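PDB 1K0D: transcriptional regulator URE2, which restrains nitrogen-utilisation genes in yeast by holding their GATA-type transcriptional activators in the cytoplasm, and has glutathione peroxidase activity. Local coordinates for residues V37-G42 with V253-R258; E166-E171 with V205-D210. All blocks are in the same frame, centred on the assembly; numbering follows the deposited sequence.

In the fold
Contact 1 joins the two domains of the glutathione S-transferase fold: helix 29-40 of the thioredoxin-like N-terminal domain meets helix 251-258, the last helix of the C-terminal domain. Contact 2 stays within the all-helical C-terminal domain, where helix 148-176 is packed by the loop leading to helix 214-217. Along the chain the order is 37-42, 166-171, 205-210, 253-258, so contact 2 falls wholly between the two halves of contact 1. Their centres are 22 Å apart and their nearest atoms about 9 Å, without touching. Helix 238-248 borders both. Contact 2 also brings the chain back onto its helix after the unmodelled residues 179-201. Both contacts lie away from the known glutathione-binding residues.

Contact 1 of 2, residues V37-G42 with V253-R258; sequences VLSELG and VIKALR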
loop_
_atom_site.group_PDB
_atom_site.type_symbol
_atom_site.label_atom_id
_atom_site.label_comp_id
_atom_site.label_asym_id
_atom_site.label_seq_id
_atom_site.Cartn_x
_atom_site.Cartn_y
_atom_site.Cartn_z
ATOM N N VAL B 37 11.875 -8.043 -8.068
ATOM C CA VAL B 37 12.766 -6.977 -7.609
ATOM C C VAL B 37 14.018 -7.552 -6.964
ATOM O O VAL B 37 15.112 -7.012 -7.108
ATOM C CB VAL B 37 12.047 -6.041 -6.619
ATOM C CG1 VAL B 37 13.028 -5.005 -6.054
ATOM C CG2 VAL B 37 10.896 -5.356 -7.337
ATOM N N LEU B 38 13.841 -8.648 -6.240
ATOM C CA LEU B 38 14.949 -9.336 -5.589
ATOM C C LEU B 38 15.936 -9.766 -6.697
ATOM O O LEU B 38 17.155 -9.599 -6.581
ATOM C CB LEU B 38 14.393 -10.571 -4.862
ATOM C CG LEU B 38 14.728 -10.962 -3.415
ATOM C CD1 LEU B 38 14.962 -9.752 -2.518
ATOM C CD2 LEU B 38 13.566 -11.810 -2.886
ATOM N N SER B 39 15.392 -10.312 -7.782
ATOM C CA SER B 39 16.221 -10.769 -8.883
ATOM C C SER B 39 16.866 -9.626 -9.656
ATOM O O SER B 39 18.051 -9.683 -9.963
ATOM C CB SER B 39 15.400 -11.649 -9.826
ATOM O OG SER B 39 16.118 -11.895 -11.018
ATOM N N GLU B 40 16.095 -8.584 -9.962
ATOM C CA GLU B 40 16.625 -7.440 -10.700
ATOM C C GLU B 40 17.770 -6.738 -9.965
ATOM O O GLU B 40 18.708 -6.243 -10.589
ATOM C CB GLU B 40 15.506 -6.428 -10.986
ATOM C CG GLU B 40 14.680 -6.714 -12.246
ATOM C CD GLU B 40 15.449 -6.458 -13.555
ATOM O OE1 GLU B 40 14.908 -6.773 -14.639
ATOM O OE2 GLU B 40 16.588 -5.938 -13.503
ATOM N N LEU B 41 17.695 -6.697 -8.638
ATOM C CA LEU B 41 18.720 -6.037 -7.841
ATOM C C LEU B 41 19.917 -6.925 -7.549
ATOM O O LEU B 41 20.882 -6.480 -6.932
ATOM C CB LEU B 41 18.121 -5.531 -6.523
ATOM C CG LEU B 41 17.050 -4.453 -6.691
ATOM C CD1 LEU B 41 16.407 -4.158 -5.352
ATOM C CD2 LEU B 41 17.668 -3.197 -7.278
ATOM N N GLY B 42 19.858 -8.179 -7.989
ATOM C CA GLY B 42 20.966 -9.092 -7.758
ATOM C C GLY B 42 21.029 -9.672 -6.357
ATOM O O GLY B 42 22.058 -10.197 -5.942
ATOM N N VAL B 253 13.696 -10.669 -14.751
ATOM C CA VAL B 253 12.260 -10.905 -14.624
ATOM C C VAL B 253 11.900 -12.336 -15.030
ATOM O O VAL B 253 11.131 -13.013 -14.346
ATOM C CB VAL B 253 11.447 -9.911 -15.489
ATOM C CG1 VAL B 253 9.963 -10.247 -15.415
ATOM C CG2 VAL B 253 11.678 -8.480 -15.005
ATOM N N ILE B 254 12.459 -12.797 -16.145
ATOM C CA ILE B 254 12.193 -14.152 -16.612
ATOM C C ILE B 254 12.645 -15.132 -15.541
ATOM O O ILE B 254 11.930 -16.065 -15.207
ATOM C CB ILE B 254 12.955 -14.474 -17.928
ATOM C CG1 ILE B 254 12.424 -13.608 -19.076
ATOM C CG2 ILE B 254 12.803 -15.964 -18.270
ATOM C CD1 ILE B 254 13.183 -13.807 -20.383
ATOM N N LYS B 255 13.838 -14.911 -14.999
ATOM C CA LYS B 255 14.370 -15.797 -13.972
ATOM C C LYS B 255 13.455 -15.876 -12.756
ATOM O O LYS B 255 13.192 -16.964 -12.242
ATOM C CB LYS B 255 15.753 -15.331 -13.523
ATOM C CG LYS B 255 16.363 -16.212 -12.444
ATOM C CD LYS B 255 17.646 -15.614 -11.890
ATOM C CE LYS B 255 18.172 -16.445 -10.728
ATOM N NZ LYS B 255 19.290 -15.766 -10.016
ATOM N N ALA B 256 12.972 -14.723 -12.295
ATOM C CA ALA B 256 12.087 -14.688 -11.128
ATOM C C ALA B 256 10.768 -15.433 -11.354
ATOM O O ALA B 256 10.322 -16.187 -10.489
ATOM C CB ALA B 256 11.807 -13.245 -10.727
ATOM N N LEU B 257 10.144 -15.220 -12.510
ATOM C CA LEU B 257 8.875 -15.876 -12.815
ATOM C C LEU B 257 9.034 -17.380 -13.044
ATOM O O LEU B 257 8.088 -18.140 -12.858
ATOM C CB LEU B 257 8.216 -15.224 -14.034
ATOM C CG LEU B 257 7.795 -13.762 -13.832
ATOM C CD1 LEU B 257 7.151 -13.222 -15.096
ATOM C CD2 LEU B 257 6.824 -13.667 -12.657
ATOM N N ARG B 258 10.226 -17.809 -13.449
ATOM C CA ARG B 258 10.480 -19.229 -13.669
ATOM C C ARG B 258 10.680 -19.956 -12.340
ATOM O O ARG B 258 10.446 -21.155 -12.246
ATOM C CB ARG B 258 11.731 -19.434 -14.535
ATOM C CG ARG B 258 11.511 -19.304 -16.040
ATOM C CD ARG B 258 12.830 -19.493 -16.796
ATOM N NE ARG B 258 12.655 -19.408 -18.241
ATOM C CZ ARG B 258 13.651 -19.293 -19.112
ATOM N NH1 ARG B 258 13.391 -19.222 -20.412
ATOM N NH2 ARG B 258 14.907 -19.241 -18.687
#
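S39 and A256 meet across the two helices, methylene against methyl, with S39 CB 4.0 Å from A256 CB. These small side chains let the backbones come close, the CA atoms of S39 and A256 being 6.1 Å apart. The serine hydroxyl swings away from its own backbone N (chi1 169°), which carries it toward the start of helix 251-258. There it forms a hydrogen bond with the carbonyl O of A252. K255 runs out fully extended beside this hydroxyl, its aliphatic middle doing the touching: K255 CD lies 4.1 Å from S39 OG.

One residue on, E40 leaves its helix beside the interface and then bends at chi2 (-72°), bringing the carboxylate back toward V253. E40 and V253 cross at a slant, and E40 OE1 comes within 3.7 Å of V253 CG2, a van der Waals touch between a charged oxygen and a methyl; the same oxygen makes a salt bridge with R250 NE. A256 also packs on A35 and I36, and V253 on I36, which adds apolar contacts beside the polar ones.

Helix 29-40 starts at the glutathione pocket with P29 and N30, while this contact lies toward its other end. The chemistry is that of a domain interface: a close serine-alanine approach, with the S39-A252 hydrogen bond and the E40-R250 salt bridge beside it fastening the N-terminal domain to the turn entering the final helix.

Contact 2 of 2, residues E166-E171 with V205-D210; sequences EMALAE and VWLVGD
The flat groups met across L169 and V205 are peptide carbonyls, each approached by a methyl of the other segment. V205 CG1 lies 3.6 Å from L169 O, and L169 CD2 is 4.0 Å from V205 O. No ring stacks here: the indole of W206 is turned from the helix and touches M247, though W121 of helix 112-142 touches both A168 and L207, and W243 of helix 238-248 touches L207.

Beside these carbonyl contacts the branched side chains pack on one another. L169 CG stands beside its own backbone N (chi1 -68°), and from there its CD2 methyl reaches toward the loop although the side chain sets out along the flank of the helix. That methyl sits between two neighbours, 4.2 Å from V205 CG1 and 4.1 Å from L207 CD2. L207 slants across L169, and its CD2 also comes within 4.2 Å of A168 CB, so one leucine methyl spans two successive residues of the helix.

The loop backbone is fixed at this leucine by polar bonds: L207 N donates to OD1 of D216, and L207 O accepts from NH2 of R172, on the same helix as L169. D216 probably corresponds to the acidic residue of the N-capping box (S/T-x-x-D) known in related transferases. No hydrogen bond links the two segments themselves. Their cohesion is thus that of buried methyls in van der Waals contact, with the polar groups of L207 served from D216 and R172 around them.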
loop_
_atom_site.group_PDB
_atom_site.type_symbol
_atom_site.label_atom_id
_atom_site.label_comp_id
_atom_site.label_asym_id
_atom_site.label_seq_id
_atom_site.Cartn_x
_atom_site.Cartn_y
_atom_site.Cartn_z
ATOM N N GLU B 166 -2.829 3.122 -18.837
ATOM C CA GLU B 166 -2.764 3.280 -20.287
ATOM C C GLU B 166 -2.581 4.757 -20.637
ATOM O O GLU B 166 -1.686 5.118 -21.399
ATOM C CB GLU B 166 -4.053 2.756 -20.929
ATOM C CG GLU B 166 -4.081 2.860 -22.445
ATOM C CD GLU B 166 -3.168 1.852 -23.123
ATOM O OE1 GLU B 166 -3.026 1.916 -24.365
ATOM O OE2 GLU B 166 -2.594 0.990 -22.420
ATOM N N MET B 167 -3.437 5.602 -20.073
ATOM C CA MET B 167 -3.386 7.041 -20.313
ATOM C C MET B 167 -2.009 7.615 -19.963
ATOM O O MET B 167 -1.404 8.328 -20.765
ATOM C CB MET B 167 -4.489 7.737 -19.499
ATOM C CG MET B 167 -4.473 9.265 -19.544
ATOM S SD MET B 167 -5.971 10.026 -18.818
ATOM C CE MET B 167 -5.687 9.779 -17.029
ATOM N N ALA B 168 -1.515 7.305 -18.769
ATOM C CA ALA B 168 -0.212 7.799 -18.344
ATOM C C ALA B 168 0.884 7.373 -19.324
ATOM O O ALA B 168 1.750 8.174 -19.682
ATOM C CB ALA B 168 0.110 7.296 -16.942
ATOM N N LEU B 169 0.850 6.115 -19.753
ATOM C CA LEU B 169 1.856 5.625 -20.696
ATOM C C LEU B 169 1.724 6.344 -22.041
ATOM O O LEU B 169 2.724 6.697 -22.669
ATOM C CB LEU B 169 1.720 4.111 -20.889
ATOM C CG LEU B 169 2.073 3.243 -19.676
ATOM C CD1 LEU B 169 1.701 1.793 -19.953
ATOM C CD2 LEU B 169 3.567 3.373 -19.365
ATOM N N ALA B 170 0.486 6.558 -22.476
ATOM C CA ALA B 170 0.222 7.252 -23.731
ATOM C C ALA B 170 0.787 8.669 -23.671
ATOM O O ALA B 170 1.422 9.129 -24.618
ATOM C CB ALA B 170 -1.278 7.301 -23.999
ATOM N N GLU B 171 0.562 9.359 -22.557
ATOM C CA GLU B 171 1.066 10.723 -22.403
ATOM C C GLU B 171 2.589 10.775 -22.411
ATOM O O GLU B 171 3.171 11.721 -22.936
ATOM C CB GLU B 171 0.547 11.352 -21.111
ATOM C CG GLU B 171 -0.954 11.560 -21.085
ATOM C CD GLU B 171 -1.422 12.200 -19.793
ATOM O OE1 GLU B 171 -1.026 13.355 -19.527
ATOM O OE2 GLU B 171 -2.179 11.547 -19.042
ATOM N N VAL B 205 8.581 3.123 -22.973
ATOM C CA VAL B 205 8.091 4.226 -22.159
ATOM C C VAL B 205 7.831 3.751 -20.725
ATOM O O VAL B 205 7.299 2.664 -20.511
ATOM C CB VAL B 205 6.810 4.811 -22.787
ATOM C CG1 VAL B 205 6.083 5.675 -21.800
ATOM C CG2 VAL B 205 7.180 5.637 -24.011
ATOM N N TRP B 206 8.219 4.570 -19.748
ATOM C CA TRP B 206 8.059 4.222 -18.337
ATOM C C TRP B 206 7.258 5.248 -17.551
ATOM O O TRP B 206 7.163 6.408 -17.943
ATOM C CB TRP B 206 9.434 4.042 -17.687
ATOM C CG TRP B 206 10.326 3.129 -18.459
ATOM C CD1 TRP B 206 11.416 3.483 -19.207
ATOM C CD2 TRP B 206 10.180 1.712 -18.609
ATOM N NE1 TRP B 206 11.956 2.374 -19.811
ATOM C CE2 TRP B 206 11.219 1.273 -19.463
ATOM C CE3 TRP B 206 9.270 0.768 -18.106
ATOM C CZ2 TRP B 206 11.374 -0.069 -19.825
ATOM C CZ3 TRP B 206 9.423 -0.565 -18.466
ATOM C CH2 TRP B 206 10.470 -0.971 -19.317
ATOM N N LEU B 207 6.697 4.809 -16.428
ATOM C CA LEU B 207 5.877 5.660 -15.573
ATOM C C LEU B 207 6.598 6.830 -14.912
ATOM O O LEU B 207 6.035 7.920 -14.807
ATOM C CB LEU B 207 5.202 4.814 -14.489
ATOM C CG LEU B 207 4.152 3.801 -14.959
ATOM C CD1 LEU B 207 3.743 2.907 -13.801
ATOM C CD2 LEU B 207 2.950 4.540 -15.515
ATOM N N VAL B 208 7.831 6.620 -14.461
ATOM C CA VAL B 208 8.559 7.694 -13.802
ATOM C C VAL B 208 9.969 7.938 -14.336
ATOM O O VAL B 208 10.730 7.001 -14.591
ATOM C CB VAL B 208 8.658 7.439 -12.272
ATOM C CG1 VAL B 208 9.380 8.599 -11.587
ATOM C CG2 VAL B 208 7.256 7.270 -11.678
ATOM N N GLY B 209 10.297 9.217 -14.494
ATOM C CA GLY B 209 11.613 9.629 -14.957
ATOM C C GLY B 209 12.212 8.913 -16.152
ATOM O O GLY B 209 13.432 8.764 -16.236
ATOM N N ASP B 210 11.367 8.467 -17.072
ATOM C CA ASP B 210 11.843 7.788 -18.271
ATOM C C ASP B 210 12.866 6.697 -17.960
ATOM O O ASP B 210 13.882 6.568 -18.646
ATOM C CB ASP B 210 12.460 8.813 -19.230
ATOM C CG ASP B 210 11.561 10.028 -19.452
ATOM O OD1 ASP B 210 11.954 10.932 -20.222
ATOM O OD2 ASP B 210 10.463 10.085 -18.854
#